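Local coordinates for 4-hydroxybutyrate CoA-transferase (Porphyromonas gingivalis, PDB 3EH7), which probably transfers coenzyme A between carboxylic acids such as acetate, at residues S34-V39 against A271-G276; F105-P110 against V298-V303; Y165-N170 against K286-E291; L190-I195 against I223-L228; E242-G247 against G267-T272. All coordinates share one frame; numbering follows the deposited sequence.

Contact 1 (S34-V39 against A271-G276); sequences SHAAGV and ATFLMG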
# COMPACT_ATOMS: atom_id res chain seq x y z
N SER A 34 -0.60 7.57 26.33
CA SER A 34 -1.45 8.38 25.46
C SER A 34 -0.61 9.22 24.51
O SER A 34 0.42 9.78 24.89
CB SER A 34 -2.37 9.32 26.25
OG SER A 34 -3.40 8.66 26.93
N HIS A 35 -1.07 9.28 23.26
CA HIS A 35 -0.34 9.91 22.17
C HIS A 35 -0.35 11.44 22.25
O HIS A 35 -1.31 12.05 22.70
CB HIS A 35 -0.97 9.48 20.83
CG HIS A 35 -0.25 9.98 19.63
ND1 HIS A 35 1.12 9.90 19.50
CD2 HIS A 35 -0.70 10.52 18.46
CE1 HIS A 35 1.49 10.40 18.33
NE2 HIS A 35 0.40 10.80 17.69
N ALA A 36 0.76 12.04 21.78
CA ALA A 36 0.85 13.47 21.47
C ALA A 36 0.40 14.38 22.62
O ALA A 36 1.02 14.38 23.69
CB ALA A 36 0.12 13.80 20.11
N ALA A 37 -0.65 15.17 22.40
CA ALA A 37 -1.01 16.23 23.36
C ALA A 37 -1.57 15.67 24.66
O ALA A 37 -1.58 16.37 25.69
CB ALA A 37 -2.01 17.23 22.75
N GLY A 38 -2.00 14.41 24.62
CA GLY A 38 -2.59 13.76 25.77
C GLY A 38 -1.62 12.94 26.56
O GLY A 38 -2.02 12.10 27.33
N VAL A 39 -0.33 13.15 26.35
CA VAL A 39 0.68 12.42 27.12
C VAL A 39 0.37 12.66 28.61
O VAL A 39 0.13 13.79 29.01
CB VAL A 39 2.12 12.88 26.75
CG1 VAL A 39 3.03 12.85 27.95
CG2 VAL A 39 2.70 12.02 25.62
N ALA A 271 -11.73 12.36 13.50
CA ALA A 271 -10.29 12.35 13.68
C ALA A 271 -9.95 11.19 14.63
O ALA A 271 -10.84 10.56 15.15
CB ALA A 271 -9.78 13.71 14.27
N THR A 272 -8.67 10.94 14.84
CA THR A 272 -8.24 9.93 15.81
C THR A 272 -7.46 10.53 16.97
O THR A 272 -7.47 9.96 18.05
CB THR A 272 -7.51 8.73 15.13
OG1 THR A 272 -7.51 7.60 16.01
CG2 THR A 272 -6.08 9.06 14.67
N PHE A 273 -6.84 11.70 16.77
CA PHE A 273 -6.25 12.49 17.86
C PHE A 273 -6.29 13.98 17.50
O PHE A 273 -6.56 14.36 16.34
CB PHE A 273 -4.84 11.98 18.27
CG PHE A 273 -3.69 12.44 17.36
CD1 PHE A 273 -3.39 11.74 16.18
CD2 PHE A 273 -2.91 13.53 17.69
CE1 PHE A 273 -2.34 12.12 15.33
CE2 PHE A 273 -1.84 13.96 16.83
CZ PHE A 273 -1.55 13.24 15.67
N LEU A 274 -6.09 14.82 18.52
CA LEU A 274 -6.20 16.29 18.36
C LEU A 274 -5.08 16.96 19.10
O LEU A 274 -4.62 16.46 20.13
CB LEU A 274 -7.51 16.80 18.94
CG LEU A 274 -8.78 16.23 18.32
CD1 LEU A 274 -9.99 16.61 19.15
CD2 LEU A 274 -8.92 16.67 16.85
N MSE A 275 -4.62 18.09 18.56
CA MSE A 275 -3.64 18.94 19.23
C MSE A 275 -3.74 20.37 18.71
O MSE A 275 -3.92 20.58 17.50
CB MSE A 275 -2.23 18.40 19.02
CG MSE A 275 -1.16 19.26 19.65
SE MSE A 275 0.53 18.33 19.85
CE MSE A 275 0.10 16.71 18.89
N GLY A 276 -3.63 21.34 19.60
CA GLY A 276 -3.72 22.74 19.20
C GLY A 276 -3.65 23.63 20.41
O GLY A 276 -3.06 23.25 21.41
O HOH W 1 -3.36 14.32 21.20
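An edge-to-face aromatic pair, His35 against Phe273, joins the loop that leaves strand 30-33 to the short strand 273-274. The ring centroids lie 4.5 Å apart with planes at 74°, and His35 presents its CD2/NE2 edge to one face of the phenyl ring, CD2 standing 3.7 Å from Phe273 CG. A first torsion of -176° turns the imidazole away from its own backbone N and toward the strand. Ala36 CB covers one face of the same imidazole and also comes within 3.8 Å of Phe273 CE2, so the methyl fills the angle between the two rings. NE2 of His35 is hydrogen-bonded to Ser336, which probably helps to fix the rotation of the ring while its edge stays on Phe273. Farther along, Ala37 CB rests 3.8 Å from Leu274 O and, more tentatively, against the selenomethionine Met275, which is modelled in two conformers. A water bridges the backbones: it donates to Leu274 O at 2.7 Å and accepts a weak bond from Ala37 N. Ser145 OG and Ser141 OG bond to the backbone N and O of His35, helping to hold the loop. All six touching residues are buried. The loop follows a strand of the six-stranded parallel sheet, and its meeting with strand 273-274 is consistent with the junction of two Rossmann-like halves, as in acetyl-CoA hydrolase/transferase family members.

Contact 2 (F105-P110 against V298-V303); sequences FFYEVP and VNDPRV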
# COMPACT_ATOMS: atom_id res chain seq x y z
N PHE A 105 1.97 0.05 9.76
CA PHE A 105 1.00 1.05 9.33
C PHE A 105 0.21 1.49 10.56
O PHE A 105 -0.20 0.66 11.36
CB PHE A 105 0.04 0.49 8.31
CG PHE A 105 0.64 0.26 6.94
CD1 PHE A 105 1.52 1.17 6.39
CD2 PHE A 105 0.27 -0.87 6.19
CE1 PHE A 105 2.06 0.96 5.12
CE2 PHE A 105 0.78 -1.06 4.93
CZ PHE A 105 1.70 -0.15 4.39
N PHE A 106 -0.03 2.77 10.70
CA PHE A 106 -0.71 3.30 11.89
C PHE A 106 -2.07 2.61 12.12
O PHE A 106 -2.36 2.16 13.22
CB PHE A 106 -0.85 4.81 11.73
CG PHE A 106 -1.23 5.54 13.00
CD1 PHE A 106 -1.26 4.91 14.25
CD2 PHE A 106 -1.55 6.89 12.94
CE1 PHE A 106 -1.63 5.62 15.38
CE2 PHE A 106 -1.90 7.59 14.06
CZ PHE A 106 -1.94 6.97 15.30
N TYR A 107 -2.90 2.50 11.08
CA TYR A 107 -4.21 1.83 11.21
C TYR A 107 -4.15 0.36 11.65
O TYR A 107 -5.14 -0.16 12.14
CB TYR A 107 -5.05 1.98 9.92
CG TYR A 107 -4.76 0.94 8.89
CD1 TYR A 107 -3.74 1.11 7.99
CD2 TYR A 107 -5.49 -0.27 8.83
CE1 TYR A 107 -3.45 0.16 7.02
CE2 TYR A 107 -5.20 -1.23 7.88
CZ TYR A 107 -4.17 -1.00 6.98
OH TYR A 107 -3.82 -1.90 6.01
N GLU A 108 -3.00 -0.29 11.47
CA GLU A 108 -2.80 -1.68 11.83
C GLU A 108 -2.36 -1.90 13.27
O GLU A 108 -2.38 -3.03 13.77
CB GLU A 108 -1.76 -2.33 10.90
CG GLU A 108 -2.34 -3.19 9.80
CD GLU A 108 -1.27 -3.99 9.07
OE1 GLU A 108 -0.39 -3.38 8.41
OE2 GLU A 108 -1.28 -5.24 9.17
N VAL A 109 -1.93 -0.84 13.94
CA VAL A 109 -1.44 -0.96 15.31
C VAL A 109 -2.43 -1.60 16.29
O VAL A 109 -2.06 -2.51 17.04
CB VAL A 109 -0.94 0.41 15.81
CG1 VAL A 109 -0.68 0.38 17.30
CG2 VAL A 109 0.31 0.81 15.00
N PRO A 110 -3.70 -1.15 16.30
CA PRO A 110 -4.64 -1.74 17.29
C PRO A 110 -4.81 -3.26 17.16
O PRO A 110 -4.78 -3.97 18.16
CB PRO A 110 -5.95 -1.01 17.03
CG PRO A 110 -5.49 0.34 16.40
CD PRO A 110 -4.31 -0.03 15.56
N VAL A 298 -10.43 5.08 11.85
CA VAL A 298 -10.23 6.34 11.09
C VAL A 298 -9.25 6.23 9.93
O VAL A 298 -9.51 6.78 8.84
CB VAL A 298 -9.85 7.53 11.99
CG1 VAL A 298 -9.71 8.86 11.17
CG2 VAL A 298 -10.87 7.69 13.13
N ASN A 299 -8.14 5.53 10.15
CA ASN A 299 -7.05 5.49 9.19
C ASN A 299 -7.12 4.26 8.27
O ASN A 299 -6.23 4.03 7.47
CB ASN A 299 -5.68 5.48 9.91
CG ASN A 299 -5.14 6.87 10.21
OD1 ASN A 299 -5.86 7.74 10.71
ND2 ASN A 299 -3.83 7.04 10.02
N ASP A 300 -8.16 3.44 8.41
CA ASP A 300 -8.29 2.28 7.55
C ASP A 300 -8.58 2.80 6.13
O ASP A 300 -9.54 3.53 5.94
CB ASP A 300 -9.43 1.43 8.01
CG ASP A 300 -9.52 0.12 7.24
OD1 ASP A 300 -9.22 0.04 6.02
OD2 ASP A 300 -9.92 -0.85 7.86
N PRO A 301 -7.73 2.47 5.17
CA PRO A 301 -8.01 2.93 3.80
C PRO A 301 -9.44 2.63 3.32
O PRO A 301 -10.03 3.43 2.60
CB PRO A 301 -6.96 2.21 2.98
CG PRO A 301 -5.78 2.10 3.93
CD PRO A 301 -6.46 1.71 5.23
N ARG A 302 -10.00 1.49 3.73
CA ARG A 302 -11.38 1.14 3.35
C ARG A 302 -12.44 2.05 3.98
O ARG A 302 -13.51 2.19 3.45
CB ARG A 302 -11.66 -0.31 3.69
CG ARG A 302 -10.71 -1.27 2.95
CD ARG A 302 -10.71 -2.62 3.61
NE ARG A 302 -10.19 -2.57 4.97
CZ ARG A 302 -10.06 -3.63 5.76
NH1 ARG A 302 -10.44 -4.83 5.33
NH2 ARG A 302 -9.60 -3.50 6.99
N VAL A 303 -12.14 2.64 5.14
CA VAL A 303 -13.06 3.57 5.79
C VAL A 303 -12.88 4.96 5.23
O VAL A 303 -13.85 5.65 4.91
CB VAL A 303 -12.86 3.61 7.32
CG1 VAL A 303 -13.74 4.69 7.94
CG2 VAL A 303 -13.15 2.21 7.93
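Tyr107 lays one face of its ring over Pro301, a CH-pi contact at the start of helix 301-304 that ties the turn leading into helix 109-114 to the C-terminal acetyl-CoA hydrolase/transferase region. Pro301 CD sits 3.8 Å from the ring centroid and 9° off the normal, almost directly above the centre, and the two side chains cross at about a right angle. Glu108 CG lies over the opposite face, displaced toward the rim, so the phenol is held between a proline methylene and the side chain next to it in sequence. With chi1 at 86°, CG of Tyr107 falls between the backbone N and the carbonyl carbon; the ring thereby leans over the Asn299-Pro301 backbone, and CB comes 3.4 Å from Asn299 O. At its far end the hydroxyl makes a weak hydrogen bond with Trp350 NE1 of the second subunit, which places the pair at the dimer interface.

Asn299 and Phe106 meet differently: amide and ring planes are 75° apart, and ND2 approaches Phe106 CD2 obliquely at 3.7 Å. That amide is anchored by other partners, OD1 by Tyr344 and ND2 by Asp343 and Glu242, so its rotation is set by polar bonds and the phenyl ring packs against it. Beside Pro301, Asp300 N-caps the helix, and Arg302 grips its carboxylate side-on. Asp300 OD1 takes both Arg302 N at 2.8 Å, from above the carboxylate plane, and Arg302 NE at 3.0 Å, on its syn lone pair.

Contact 3 (Y165-N170 against K286-E291); sequences YVHGDN and KNPDVE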
# COMPACT_ATOMS: atom_id res chain seq x y z
N TYR A 165 -13.79 16.33 27.51
CA TYR A 165 -14.62 15.16 27.24
C TYR A 165 -14.93 15.20 25.77
O TYR A 165 -15.57 16.13 25.30
CB TYR A 165 -15.91 15.21 28.06
CG TYR A 165 -16.83 14.00 27.85
CD1 TYR A 165 -17.76 13.99 26.81
CD2 TYR A 165 -16.76 12.89 28.68
CE1 TYR A 165 -18.59 12.93 26.60
CE2 TYR A 165 -17.62 11.81 28.49
CZ TYR A 165 -18.52 11.84 27.43
OH TYR A 165 -19.38 10.80 27.19
N VAL A 166 -14.40 14.24 25.03
CA VAL A 166 -14.54 14.23 23.57
C VAL A 166 -15.39 13.05 23.12
O VAL A 166 -15.18 11.89 23.53
CB VAL A 166 -13.17 14.23 22.85
CG1 VAL A 166 -13.31 14.19 21.31
CG2 VAL A 166 -12.36 15.47 23.30
N HIS A 167 -16.33 13.37 22.23
CA HIS A 167 -17.27 12.43 21.70
C HIS A 167 -16.68 11.44 20.72
O HIS A 167 -15.50 11.53 20.35
CB HIS A 167 -18.43 13.19 21.07
CG HIS A 167 -19.31 13.86 22.07
ND1 HIS A 167 -20.27 13.19 22.78
CD2 HIS A 167 -19.33 15.14 22.53
CE1 HIS A 167 -20.86 14.03 23.62
NE2 HIS A 167 -20.32 15.22 23.47
N GLY A 168 -17.53 10.50 20.29
CA GLY A 168 -17.16 9.41 19.38
C GLY A 168 -16.99 8.11 20.14
O GLY A 168 -17.44 7.99 21.28
N ASP A 169 -16.34 7.13 19.52
CA ASP A 169 -16.02 5.84 20.17
C ASP A 169 -14.75 6.04 20.99
O ASP A 169 -13.67 5.64 20.60
CB ASP A 169 -15.85 4.73 19.14
CG ASP A 169 -15.52 3.39 19.78
OD1 ASP A 169 -15.89 3.16 20.95
OD2 ASP A 169 -14.88 2.57 19.08
N ASN A 170 -14.91 6.70 22.13
CA ASN A 170 -13.80 7.33 22.81
C ASN A 170 -13.96 7.30 24.33
O ASN A 170 -13.47 8.21 25.01
CB ASN A 170 -13.74 8.78 22.34
CG ASN A 170 -12.43 9.44 22.64
OD1 ASN A 170 -11.36 8.81 22.61
ND2 ASN A 170 -12.50 10.75 22.91
N LYS A 286 -17.15 18.40 25.05
CA LYS A 286 -18.59 18.12 25.00
C LYS A 286 -19.25 18.61 23.71
O LYS A 286 -20.44 18.91 23.69
CB LYS A 286 -19.30 18.72 26.22
CG LYS A 286 -18.83 18.15 27.54
CD LYS A 286 -19.35 18.97 28.73
CE LYS A 286 -19.56 18.09 29.99
NZ LYS A 286 -18.52 17.01 30.12
N ASN A 287 -18.49 18.64 22.62
CA ASN A 287 -19.02 19.09 21.33
C ASN A 287 -19.36 17.88 20.48
O ASN A 287 -18.46 17.19 19.97
CB ASN A 287 -17.99 19.98 20.63
CG ASN A 287 -18.47 20.53 19.31
OD1 ASN A 287 -19.46 20.06 18.76
ND2 ASN A 287 -17.76 21.53 18.78
N PRO A 288 -20.67 17.60 20.30
CA PRO A 288 -21.00 16.36 19.59
C PRO A 288 -20.70 16.38 18.09
O PRO A 288 -20.82 15.35 17.46
CB PRO A 288 -22.51 16.20 19.83
CG PRO A 288 -23.01 17.55 20.17
CD PRO A 288 -21.86 18.35 20.73
N ASP A 289 -20.34 17.53 17.53
CA ASP A 289 -19.95 17.58 16.13
C ASP A 289 -18.51 17.11 15.92
O ASP A 289 -18.08 17.02 14.79
CB ASP A 289 -20.10 18.99 15.57
CG ASP A 289 -21.55 19.47 15.57
OD1 ASP A 289 -22.45 18.61 15.55
OD2 ASP A 289 -21.79 20.68 15.61
N VAL A 290 -17.78 16.86 17.01
CA VAL A 290 -16.42 16.34 16.95
C VAL A 290 -16.46 14.92 17.48
O VAL A 290 -16.92 14.69 18.61
CB VAL A 290 -15.44 17.15 17.83
CG1 VAL A 290 -14.02 16.53 17.78
CG2 VAL A 290 -15.40 18.62 17.42
N GLU A 291 -16.00 13.97 16.65
CA GLU A 291 -16.00 12.58 17.04
C GLU A 291 -14.64 11.96 16.79
O GLU A 291 -14.12 11.99 15.66
CB GLU A 291 -17.12 11.81 16.29
CG GLU A 291 -18.49 12.20 16.77
CD GLU A 291 -19.63 11.47 16.06
OE1 GLU A 291 -19.39 10.74 15.07
OE2 GLU A 291 -20.79 11.69 16.47
O HOH W 2 -16.23 16.23 21.50
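His167 reaches from strand 167-168 across to the turn before strand 290-292, and CB, CG, CD2 and NE2 each meet the segment 286-291. CB lies 3.3 Å from Val290 O. A chi1 of -71° sets CG opposite the carbonyl carbon and swings the ring over the 287-290 type I turn, with CG 3.9 Å from Pro288 CA. CD2 then approaches Asn287 O at 3.4 Å, and NE2, at the leading edge, meets Lys286 C nearly in the ring plane at 3.6 Å. The imidazole has a proline and a tyrosine over its two faces, Pro288 CB on one and Tyr165 CE1 on the opposite, both toward the rim, while His167 CE1 lies at the edge of the tyrosine ring.

The direct hydrogen bond between the segments is a backbone one, Lys286 N to Tyr165 O at 2.8 Å, straight at N-H (170°). A water accepts from His167 N and donates to Asn287 O, bridging the two backbones. Asn287 OD1 in turn takes the amide of Asp289, an Asx turn that shapes the loop under the histidine. Val166 CG1 and Val290 CG1 meet loosely, and both residues touch Ile284 of helix 278-284. Glu291 sends its carboxylate off to Lys268 and Tyr293. Besides the backbone bond of His167 with Leu292, the outermost strand of the nine-stranded sheet is held by a ring packed on backbone, one straight bond and a water.

Contact 4 (L190-I195 against I223-L228); sequences LAKPKI and IPDAAL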
# COMPACT_ATOMS: atom_id res chain seq x y z
N LEU A 190 -0.11 23.76 21.20
CA LEU A 190 0.72 24.21 20.10
C LEU A 190 0.34 25.62 19.78
O LEU A 190 -0.87 25.93 19.68
CB LEU A 190 0.41 23.42 18.85
CG LEU A 190 0.87 22.00 18.66
CD1 LEU A 190 0.23 21.54 17.37
CD2 LEU A 190 2.38 21.93 18.58
N ALA A 191 1.35 26.46 19.59
CA ALA A 191 1.18 27.74 18.93
C ALA A 191 1.30 27.52 17.43
O ALA A 191 2.05 26.64 16.98
CB ALA A 191 2.25 28.75 19.40
N LYS A 192 0.56 28.31 16.66
CA LYS A 192 0.62 28.23 15.20
C LYS A 192 1.91 28.92 14.76
O LYS A 192 2.26 29.95 15.31
CB LYS A 192 -0.60 28.90 14.54
CG LYS A 192 -1.86 28.02 14.50
CD LYS A 192 -3.15 28.86 14.38
CE LYS A 192 -3.41 29.29 12.94
NZ LYS A 192 -3.89 28.17 12.11
N PRO A 193 2.64 28.32 13.80
CA PRO A 193 3.92 28.86 13.36
C PRO A 193 3.76 29.98 12.35
O PRO A 193 2.70 30.14 11.78
CB PRO A 193 4.58 27.68 12.68
CG PRO A 193 3.42 26.89 12.11
CD PRO A 193 2.22 27.16 12.99
N LYS A 194 4.83 30.76 12.15
CA LYS A 194 4.81 31.80 11.14
C LYS A 194 4.72 31.12 9.77
O LYS A 194 5.35 30.10 9.53
CB LYS A 194 6.06 32.71 11.24
N ILE A 195 3.89 31.67 8.89
CA ILE A 195 3.81 31.24 7.50
C ILE A 195 4.71 32.17 6.66
O ILE A 195 4.52 33.37 6.66
CB ILE A 195 2.35 31.31 7.02
CG1 ILE A 195 1.48 30.43 7.92
CG2 ILE A 195 2.24 30.88 5.56
CD1 ILE A 195 -0.01 30.47 7.62
N ILE A 223 2.52 24.68 6.44
CA ILE A 223 1.97 24.26 5.12
C ILE A 223 0.47 24.00 5.19
O ILE A 223 -0.31 24.60 4.44
CB ILE A 223 2.80 23.09 4.51
CG1 ILE A 223 4.10 23.65 3.92
CG2 ILE A 223 2.04 22.34 3.41
CD1 ILE A 223 5.15 22.59 3.62
N PRO A 224 0.06 23.11 6.08
CA PRO A 224 -1.38 22.89 6.17
C PRO A 224 -2.14 24.14 6.61
O PRO A 224 -3.22 24.38 6.11
CB PRO A 224 -1.50 21.78 7.21
CG PRO A 224 -0.20 21.69 7.86
CD PRO A 224 0.81 22.14 6.90
N ASP A 225 -1.58 24.93 7.52
CA ASP A 225 -2.22 26.18 7.95
C ASP A 225 -2.37 27.11 6.76
O ASP A 225 -3.43 27.72 6.57
CB ASP A 225 -1.38 26.87 9.04
CG ASP A 225 -1.44 26.16 10.38
OD1 ASP A 225 -2.30 25.24 10.57
OD2 ASP A 225 -0.61 26.49 11.25
N ALA A 226 -1.32 27.19 5.95
CA ALA A 226 -1.34 28.06 4.77
C ALA A 226 -2.37 27.57 3.77
O ALA A 226 -3.04 28.39 3.12
CB ALA A 226 0.04 28.14 4.13
N ALA A 227 -2.49 26.26 3.62
CA ALA A 227 -3.53 25.71 2.74
C ALA A 227 -4.94 26.12 3.21
O ALA A 227 -5.75 26.57 2.42
CB ALA A 227 -3.42 24.17 2.67
N LEU A 228 -5.19 26.01 4.52
CA LEU A 228 -6.51 26.30 5.08
C LEU A 228 -6.83 27.80 4.94
O LEU A 228 -7.99 28.19 4.77
CB LEU A 228 -6.56 25.88 6.55
CG LEU A 228 -6.55 24.37 6.86
CD1 LEU A 228 -6.14 24.07 8.29
CD2 LEU A 228 -7.90 23.76 6.56
O HOH W 3 -3.52 25.05 13.00
O HOH W 4 -4.95 28.19 8.94
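Lys192 and Asp225 face each other at the rim of helix 222-229, forming a long salt bridge with NZ 3.7 Å from OD1. Two waters reinforce the pair. One molecule accepts from Lys192 NZ and donates to Asp225 OD1 at 2.7 Å; another takes a weak bond from NZ and donates to the backbone Asp225 O at 2.9 Å, so the ammonium is tethered to both the carboxylate and the main chain of the same residue. Two bends near the end of the lysine, chi3 81° and chi4 74°, curl NZ back over the carboxylate. The side chains of Pro193 and Asp225 point toward each other, Pro193 CD 3.4 Å from Asp225 OD2. Beyond the charged pair, Ile195 CG2 packs on Ala226 CB at 3.8 Å, and Ile195 CD1 lies 4.1 Å from Asp225 CB. The helix carrying Asp225 is the crossover of a beta-alpha-beta unit: it links strands 215-217 and 238-240, which are parallel neighbours in the nine-stranded sheet. The segment 190-195 belongs to the connection that runs from strand 179-183 of the six-stranded sheet toward helix 197-208. Farther out, Lys192 also packs on Asp246 at the start of helix 246-253, and Ile195 also touches Leu229, further along helix 222-229. Helix 197-208 backs the other side of helix 222-229 through Ile202 on Ile223 and Cys206 on Ala227, while Leu190 is bonded through its backbone to Gly276.

Contact 5 (E242-G247 against G267-T272); sequences EMFSDG and GKMVAT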
# COMPACT_ATOMS: atom_id res chain seq x y z
N GLU A 242 -6.53 12.36 10.24
CA GLU A 242 -5.84 11.72 11.34
C GLU A 242 -5.94 12.63 12.57
O GLU A 242 -6.25 12.20 13.69
CB GLU A 242 -4.39 11.43 10.99
CG GLU A 242 -3.74 10.48 12.01
CD GLU A 242 -2.32 10.12 11.62
OE1 GLU A 242 -2.18 9.44 10.59
OE2 GLU A 242 -1.37 10.53 12.33
N MSE A 243 -5.66 13.91 12.35
CA MSE A 243 -5.80 14.90 13.40
C MSE A 243 -6.18 16.24 12.81
O MSE A 243 -6.01 16.46 11.64
CB MSE A 243 -4.50 15.00 14.22
CG MSE A 243 -3.30 15.48 13.44
SE MSE A 243 -3.05 17.41 13.39
CE MSE A 243 -2.63 17.76 15.27
N PHE A 244 -6.71 17.12 13.65
CA PHE A 244 -6.85 18.52 13.27
C PHE A 244 -6.49 19.43 14.43
O PHE A 244 -6.18 18.95 15.53
CB PHE A 244 -8.21 18.85 12.63
CG PHE A 244 -9.38 18.75 13.56
CD1 PHE A 244 -9.72 19.79 14.40
CD2 PHE A 244 -10.17 17.61 13.56
CE1 PHE A 244 -10.82 19.69 15.26
CE2 PHE A 244 -11.26 17.50 14.42
CZ PHE A 244 -11.60 18.57 15.26
N SER A 245 -6.51 20.73 14.16
CA SER A 245 -5.97 21.72 15.07
C SER A 245 -6.69 23.04 14.86
O SER A 245 -7.81 23.05 14.34
CB SER A 245 -4.46 21.88 14.83
OG SER A 245 -3.82 22.53 15.90
N ASP A 246 -6.01 24.14 15.20
CA ASP A 246 -6.63 25.46 15.24
C ASP A 246 -7.15 25.88 13.89
O ASP A 246 -8.25 26.45 13.82
CB ASP A 246 -5.65 26.52 15.77
CG ASP A 246 -5.41 26.38 17.27
OD1 ASP A 246 -6.01 27.16 18.04
OD2 ASP A 246 -4.63 25.48 17.66
N GLY A 247 -6.37 25.62 12.85
CA GLY A 247 -6.68 26.07 11.47
C GLY A 247 -8.01 25.52 10.97
O GLY A 247 -8.76 26.24 10.32
N GLY A 267 -21.85 15.98 8.69
CA GLY A 267 -21.90 17.02 9.71
C GLY A 267 -20.92 16.89 10.86
O GLY A 267 -20.96 17.69 11.78
N LYS A 268 -20.04 15.89 10.82
CA LYS A 268 -19.11 15.65 11.92
C LYS A 268 -17.67 15.83 11.48
O LYS A 268 -17.34 15.53 10.34
CB LYS A 268 -19.26 14.22 12.47
CG LYS A 268 -20.71 13.80 12.82
CD LYS A 268 -21.27 14.56 14.01
CE LYS A 268 -22.71 14.11 14.30
NZ LYS A 268 -22.77 12.64 14.49
N MSE A 269 -16.82 16.32 12.40
CA MSE A 269 -15.37 16.33 12.20
C MSE A 269 -14.85 15.04 12.83
O MSE A 269 -14.95 14.87 14.05
CB MSE A 269 -14.72 17.54 12.88
CG MSE A 269 -15.21 18.91 12.38
SE MSE A 269 -14.88 20.22 13.78
CE MSE A 269 -16.69 20.25 14.50
N VAL A 270 -14.33 14.15 12.01
CA VAL A 270 -13.86 12.83 12.46
C VAL A 270 -12.34 12.82 12.42
O VAL A 270 -11.74 13.26 11.42
CB VAL A 270 -14.45 11.75 11.57
CG1 VAL A 270 -13.82 10.39 11.85
CG2 VAL A 270 -15.96 11.71 11.74
N ALA A 271 -11.73 12.36 13.50
CA ALA A 271 -10.29 12.35 13.68
C ALA A 271 -9.95 11.19 14.63
O ALA A 271 -10.84 10.56 15.15
CB ALA A 271 -9.78 13.71 14.27
N THR A 272 -8.67 10.94 14.84
CA THR A 272 -8.24 9.93 15.81
C THR A 272 -7.46 10.53 16.97
O THR A 272 -7.47 9.96 18.05
CB THR A 272 -7.51 8.73 15.13
OG1 THR A 272 -7.51 7.60 16.01
CG2 THR A 272 -6.08 9.06 14.67
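The Phe244 ring is approached obliquely along its CD2-CE2-CZ side by two residues of strand 269-271. Met269 CB lies 3.8 Å from Phe244 CE2, and Ala271 CB lies 4.0 Å from Phe244 CD2. The selenium of Met269, a selenomethionine, stands 4.7 Å from the ring centroid and 40° off the normal, an oblique Met-aromatic contact, with CZ the ring atom closest to it. The first torsion of Phe244, 68°, directs the ring at strand 269-271, where it crosses the Met269 side chain at about a right angle. Ala271 CB also touches Glu242 O.

That carbonyl is the polar link. Thr272 N donates to Glu242 O at 3.0 Å with an N-H...O angle of 163°, the donor standing above the carbonyl plane, and Thr272 CG2 crowds the same oxygen at 3.3 Å. The Glu242 and Thr272 side chains then run side by side, Glu242 CG 3.8 Å from Thr272 CG2, before their polar ends part: the carboxylate bonds to Thr338, the hydroxyl to Tyr293 O. The contact lies just past the ends of two neighbouring parallel strands, 238-240 and 269-271, of the nine-stranded mixed sheet. A backbone bond between Glu242 and Phe273 leads on into the small sheet of strands 243-244 and 273-274. Val290 of strand 290-292 borders both Phe244 and Met269, Phe283 of helix 278-284 packs on Met269, and helix 246-253 begins just beyond Phe244.

In the fold
Contacts 1, 3 and 5 are linked strand by strand: contacts 1 and 5 share Ala271 and Thr272, and contact 3 joins contact 5 where Glu291 N meets Met269 O at 3.0 Å. In each case the centres of contact 5 and its partner are about 11 Å apart. Contact 2 couples in through a polar touch, Asn299 ND2 to Glu242 OE1 at 3.0 Å, so the carboxylate of contact 5 lies beside Asn299 of contact 2. Contact 4 lies on the far side of the chain's centre from contact 2, centres about 26 Å apart, yet touches contact 1 through Leu190 and contact 5 through Lys192 and Leu228.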